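Local coordinates for glutamine amidotransferase domain-containing protein (Streptococcus mutans, PDB 3L7N) that probably hydrolyses glutamine and passes the released ammonia to an acceptor, as type 1 glutamine amidotransferases do, though its own substrate is not established, at residues His107-Ile118 with Asp135-Met146. Numbering follows the deposited sequence.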
loop_
_atom_site.group_PDB
_atom_site.type_symbol
_atom_site.label_atom_id
_atom_site.label_comp_id
_atom_site.label_asym_id
_atom_site.label_seq_id
_atom_site.Cartn_x
_atom_site.Cartn_y
_atom_site.Cartn_z
ATOM N N HIS A 107 -10.119 9.179 7.999
ATOM C CA HIS A 107 -8.894 9.809 8.462
ATOM C C HIS A 107 -8.283 9.002 9.594
ATOM O O HIS A 107 -8.984 8.359 10.330
ATOM C CB HIS A 107 -9.158 11.255 8.926
ATOM C CG HIS A 107 -9.792 12.131 7.874
ATOM N ND1 HIS A 107 -11.031 12.728 8.048
ATOM C CD2 HIS A 107 -9.376 12.486 6.624
ATOM C CE1 HIS A 107 -11.345 13.423 6.957
ATOM N NE2 HIS A 107 -10.362 13.287 6.077
ATOM N N SER A 108 -6.949 9.025 9.699
ATOM C CA SER A 108 -6.223 8.235 10.704
ATOM C C SER A 108 -6.250 9.003 12.029
ATOM O O SER A 108 -6.187 10.206 12.017
ATOM C CB SER A 108 -4.785 8.029 10.248
ATOM O OG SER A 108 -4.122 7.039 11.019
ATOM N N PRO A 109 -6.405 8.285 13.187
ATOM C CA PRO A 109 -6.238 8.960 14.493
ATOM C C PRO A 109 -5.019 9.872 14.470
ATOM O O PRO A 109 -5.134 11.077 14.696
ATOM C CB PRO A 109 -5.990 7.773 15.489
ATOM C CG PRO A 109 -6.494 6.541 14.799
ATOM C CD PRO A 109 -6.926 6.925 13.350
ATOM N N LYS A 110 -3.851 9.288 14.182
ATOM C CA LYS A 110 -2.631 10.068 13.990
ATOM C C LYS A 110 -2.014 9.889 12.542
ATOM O O LYS A 110 -1.944 8.739 11.987
ATOM C CB LYS A 110 -1.618 9.733 15.097
ATOM C CG LYS A 110 -1.870 10.525 16.440
ATOM C CD LYS A 110 -2.264 12.084 16.156
ATOM C CE LYS A 110 -2.007 13.046 17.423
ATOM N NZ LYS A 110 -0.775 13.979 17.220
ATOM N N LYS A 111 -1.604 10.993 11.933
ATOM C CA LYS A 111 -0.816 10.907 10.696
ATOM C C LYS A 111 0.598 10.418 10.938
ATOM O O LYS A 111 1.166 10.649 11.984
ATOM C CB LYS A 111 -0.851 12.210 9.930
ATOM C CG LYS A 111 0.386 13.019 9.947
ATOM C CD LYS A 111 0.025 14.423 9.415
ATOM C CE LYS A 111 0.829 14.765 8.189
ATOM N NZ LYS A 111 0.081 15.714 7.256
ATOM N N GLU A 112 1.122 9.646 10.007
ATOM C CA GLU A 112 2.370 8.918 10.245
ATOM C C GLU A 112 3.293 8.973 9.011
ATOM O O GLU A 112 2.895 8.622 7.893
ATOM C CB GLU A 112 2.094 7.473 10.625
ATOM C CG GLU A 112 1.319 7.273 11.889
ATOM C CD GLU A 112 0.922 5.779 12.099
ATOM O OE1 GLU A 112 1.208 5.194 13.212
ATOM O OE2 GLU A 112 0.413 5.164 11.132
ATOM N N ILE A 113 4.524 9.401 9.236
ATOM C CA ILE A 113 5.487 9.644 8.173
ATOM C C ILE A 113 6.848 9.266 8.716
ATOM O O ILE A 113 7.426 10.004 9.458
ATOM C CB ILE A 113 5.520 11.148 7.801
ATOM C CG1 ILE A 113 4.186 11.597 7.194
ATOM C CG2 ILE A 113 6.662 11.427 6.921
ATOM C CD1 ILE A 113 4.238 12.948 6.550
ATOM N N GLY A 114 7.304 8.082 8.425
ATOM C CA GLY A 114 8.545 7.667 8.929
ATOM C C GLY A 114 8.517 6.237 9.192
ATOM O O GLY A 114 7.638 5.571 8.759
ATOM N N ASN A 115 9.492 5.738 9.925
ATOM C CA ASN A 115 9.548 4.315 10.187
ATOM C C ASN A 115 9.138 3.967 11.611
ATOM O O ASN A 115 9.831 4.300 12.551
ATOM C CB ASN A 115 10.930 3.744 9.838
ATOM C CG ASN A 115 11.319 4.014 8.417
ATOM O OD1 ASN A 115 12.239 4.750 8.165
ATOM N ND2 ASN A 115 10.569 3.449 7.473
ATOM N N TYR A 116 7.946 3.350 11.749
ATOM C CA TYR A 116 7.393 3.007 13.067
ATOM C C TYR A 116 7.010 1.532 13.192
ATOM O O TYR A 116 6.901 0.810 12.190
ATOM C CB TYR A 116 6.242 3.900 13.416
ATOM C CG TYR A 116 6.620 5.350 13.512
ATOM C CD1 TYR A 116 7.253 5.857 14.654
ATOM C CD2 TYR A 116 6.334 6.228 12.480
ATOM C CE1 TYR A 116 7.591 7.191 14.744
ATOM C CE2 TYR A 116 6.631 7.577 12.580
ATOM C CZ TYR A 116 7.280 8.050 13.698
ATOM O OH TYR A 116 7.634 9.386 13.765
ATOM N N LEU A 117 6.936 1.055 14.427
ATOM C CA LEU A 117 6.473 -0.284 14.661
ATOM C C LEU A 117 5.055 -0.399 14.220
ATOM O O LEU A 117 4.257 0.505 14.416
ATOM C CB LEU A 117 6.581 -0.663 16.152
ATOM C CG LEU A 117 7.929 -1.120 16.725
ATOM C CD1 LEU A 117 7.891 -0.981 18.269
ATOM C CD2 LEU A 117 8.300 -2.594 16.304
ATOM N N ILE A 118 4.766 -1.480 13.556
ATOM C CA ILE A 118 3.426 -2.010 13.497
ATOM C C ILE A 118 3.473 -3.290 14.326
ATOM O O ILE A 118 4.596 -3.820 14.605
ATOM C CB ILE A 118 2.985 -2.356 11.990
ATOM C CG1 ILE A 118 3.986 -3.307 11.349
ATOM C CG2 ILE A 118 2.818 -1.046 11.142
ATOM C CD1 ILE A 118 3.396 -4.279 10.454
ATOM N N ASP A 135 6.277 -10.145 15.985
ATOM C CA ASP A 135 5.006 -9.476 16.452
ATOM C C ASP A 135 5.011 -7.978 16.248
ATOM O O ASP A 135 3.945 -7.357 16.062
ATOM C CB ASP A 135 4.792 -9.739 17.910
ATOM C CG ASP A 135 4.439 -11.132 18.183
ATOM O OD1 ASP A 135 4.364 -11.961 17.193
ATOM O OD2 ASP A 135 4.223 -11.434 19.394
ATOM N N ASP A 136 6.187 -7.387 16.487
ATOM C CA ASP A 136 6.437 -5.971 16.224
ATOM C C ASP A 136 7.593 -5.807 15.215
ATOM O O ASP A 136 8.683 -6.461 15.355
ATOM C CB ASP A 136 6.782 -5.211 17.521
ATOM C CG ASP A 136 5.638 -5.239 18.554
ATOM O OD1 ASP A 136 4.479 -4.825 18.224
ATOM O OD2 ASP A 136 5.915 -5.654 19.706
ATOM N N LEU A 137 7.373 -4.919 14.222
ATOM C CA LEU A 137 8.302 -4.723 13.120
ATOM C C LEU A 137 8.359 -3.291 12.761
ATOM O O LEU A 137 7.346 -2.637 12.668
ATOM C CB LEU A 137 7.848 -5.504 11.926
ATOM C CG LEU A 137 8.768 -5.533 10.715
ATOM C CD1 LEU A 137 10.207 -6.065 11.087
ATOM C CD2 LEU A 137 8.121 -6.403 9.678
ATOM N N LEU A 138 9.545 -2.775 12.562
ATOM C CA LEU A 138 9.644 -1.426 12.089
ATOM C C LEU A 138 9.412 -1.361 10.509
ATOM O O LEU A 138 10.066 -2.108 9.726
ATOM C CB LEU A 138 10.970 -0.789 12.522
ATOM C CG LEU A 138 10.733 0.563 13.220
ATOM C CD1 LEU A 138 10.411 0.398 14.681
ATOM C CD2 LEU A 138 11.850 1.384 13.084
ATOM N N VAL A 139 8.377 -0.611 10.097
ATOM C CA VAL A 139 8.034 -0.478 8.685
ATOM C C VAL A 139 7.815 0.965 8.348
ATOM O O VAL A 139 7.736 1.836 9.270
ATOM C CB VAL A 139 6.731 -1.321 8.278
ATOM C CG1 VAL A 139 6.900 -2.796 8.616
ATOM C CG2 VAL A 139 5.452 -0.714 8.869
ATOM N N GLY A 140 7.718 1.269 7.044
ATOM C CA GLY A 140 7.537 2.664 6.592
ATOM C C GLY A 140 6.081 3.153 6.666
ATOM O O GLY A 140 5.161 2.360 6.638
ATOM N N HIS A 141 5.893 4.459 6.755
ATOM C CA HIS A 141 4.561 5.032 6.827
ATOM C C HIS A 141 4.587 6.309 6.117
ATOM O O HIS A 141 5.564 7.052 6.228
ATOM C CB HIS A 141 4.138 5.298 8.303
ATOM C CG HIS A 141 4.041 4.076 9.119
ATOM N ND1 HIS A 141 5.137 3.510 9.736
ATOM C CD2 HIS A 141 3.011 3.237 9.335
ATOM C CE1 HIS A 141 4.786 2.363 10.290
ATOM N NE2 HIS A 141 3.496 2.173 10.061
ATOM N N TRP A 142 3.497 6.620 5.391
ATOM C CA TRP A 142 3.326 7.947 4.801
ATOM C C TRP A 142 1.848 8.334 4.522
ATOM O O TRP A 142 1.496 8.580 3.385
ATOM C CB TRP A 142 4.144 8.080 3.522
ATOM C CG TRP A 142 4.610 9.458 3.281
ATOM C CD1 TRP A 142 3.838 10.542 2.942
ATOM C CD2 TRP A 142 5.975 9.936 3.358
ATOM N NE1 TRP A 142 4.643 11.683 2.834
ATOM C CE2 TRP A 142 5.951 11.332 3.079
ATOM C CE3 TRP A 142 7.212 9.316 3.610
ATOM C CZ2 TRP A 142 7.113 12.101 3.018
ATOM C CZ3 TRP A 142 8.350 10.089 3.601
ATOM C CH2 TRP A 142 8.296 11.471 3.300
ATOM N N HIS A 143 1.031 8.504 5.576
ATOM C CA HIS A 143 -0.412 8.762 5.359
ATOM C C HIS A 143 -1.038 9.730 6.291
ATOM O O HIS A 143 -0.507 10.048 7.320
ATOM C CB HIS A 143 -1.183 7.500 5.445
ATOM C CG HIS A 143 -1.204 6.915 6.807
ATOM N ND1 HIS A 143 -0.061 6.485 7.443
ATOM C CD2 HIS A 143 -2.222 6.687 7.664
ATOM C CE1 HIS A 143 -0.375 5.979 8.620
ATOM N NE2 HIS A 143 -1.682 6.082 8.777
ATOM N N GLY A 144 -2.229 10.154 5.920
ATOM C CA GLY A 144 -3.075 10.939 6.764
ATOM C C GLY A 144 -4.403 10.254 6.922
ATOM O O GLY A 144 -5.125 10.513 7.886
ATOM N N ASP A 145 -4.712 9.333 5.984
ATOM C CA ASP A 145 -5.972 8.583 5.994
ATOM C C ASP A 145 -5.718 7.076 6.188
ATOM O O ASP A 145 -4.575 6.655 6.375
ATOM C CB ASP A 145 -6.725 8.817 4.718
ATOM C CG ASP A 145 -7.301 10.176 4.640
ATOM O OD1 ASP A 145 -7.298 10.895 5.649
ATOM O OD2 ASP A 145 -7.744 10.560 3.556
ATOM N N MET A 146 -6.796 6.294 6.233
ATOM C CA MET A 146 -6.698 4.842 6.363
ATOM C C MET A 146 -7.961 4.163 5.751
ATOM O O MET A 146 -8.926 4.835 5.404
ATOM C CB MET A 146 -6.557 4.451 7.823
ATOM C CG MET A 146 -7.931 4.576 8.667
ATOM S SD MET A 146 -7.787 4.140 10.446
ATOM C CE MET A 146 -9.464 4.352 10.924
#
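Glu112 and His143 face each other across an antiparallel beta ladder in which strand 136-143 pairs with both 111-113 and 115-118, within the mixed sheet of a type 1 glutamine amidotransferase domain. The ladder illustrates how one strand can serve two faces of unlike character. Backbone bonds hold it from Ile118 N to Leu137 O (3.0 Å) through to Glu112 and His143, which bond each other both ways even though Trp142 and His143 both oppose Glu112 in a classic beta bulge.

On the tightly packed face Glu112, Ile118, Val139, His141 and His143 are buried, while Tyr116 and Leu137 on the same face are partly exposed. Here the His141 ring lies among backbone oxygens: Gly114 O and Tyr116 O meet its edge in plane, and its ND1 gives Gly114 O a weak hydrogen bond of 3.4 Å. Ile118 CG2 meets the rim at His141 NE2, 3.5 Å away, and also packs against Val139 CG2. Glu112, with CG anti to its carbonyl carbon (chi1 -62°) and the chain extended beyond, lies side by side with His143, though the close detail of that pair is doubtful. Ser159 bonds Glu112 OE1, while a weak bond from Gln165 reaches OE2, so this buried carboxylate is anchored from a neighbouring part of the fold.

The second face is looser at its open end, where exposed Leu117 crosses Leu138 at about a right angle, its CG 3.6 Å from Leu138 CD1. At the corner, Ser108 N bonds Gly144 O at 3.0 Å, but His107 beside it is exposed.

Farther along the second face, Leu197 of helix 197-203 touches Ile113, and Met213 of helix 210-214 touches Ile113 and Trp142, whose indole NE1 is bonded to Glu194. Between these two side chains runs a CH-pi contact: Ile113 CG2 sits over the centre of the Trp142 six-membered ring, 3.7 Å from its centroid.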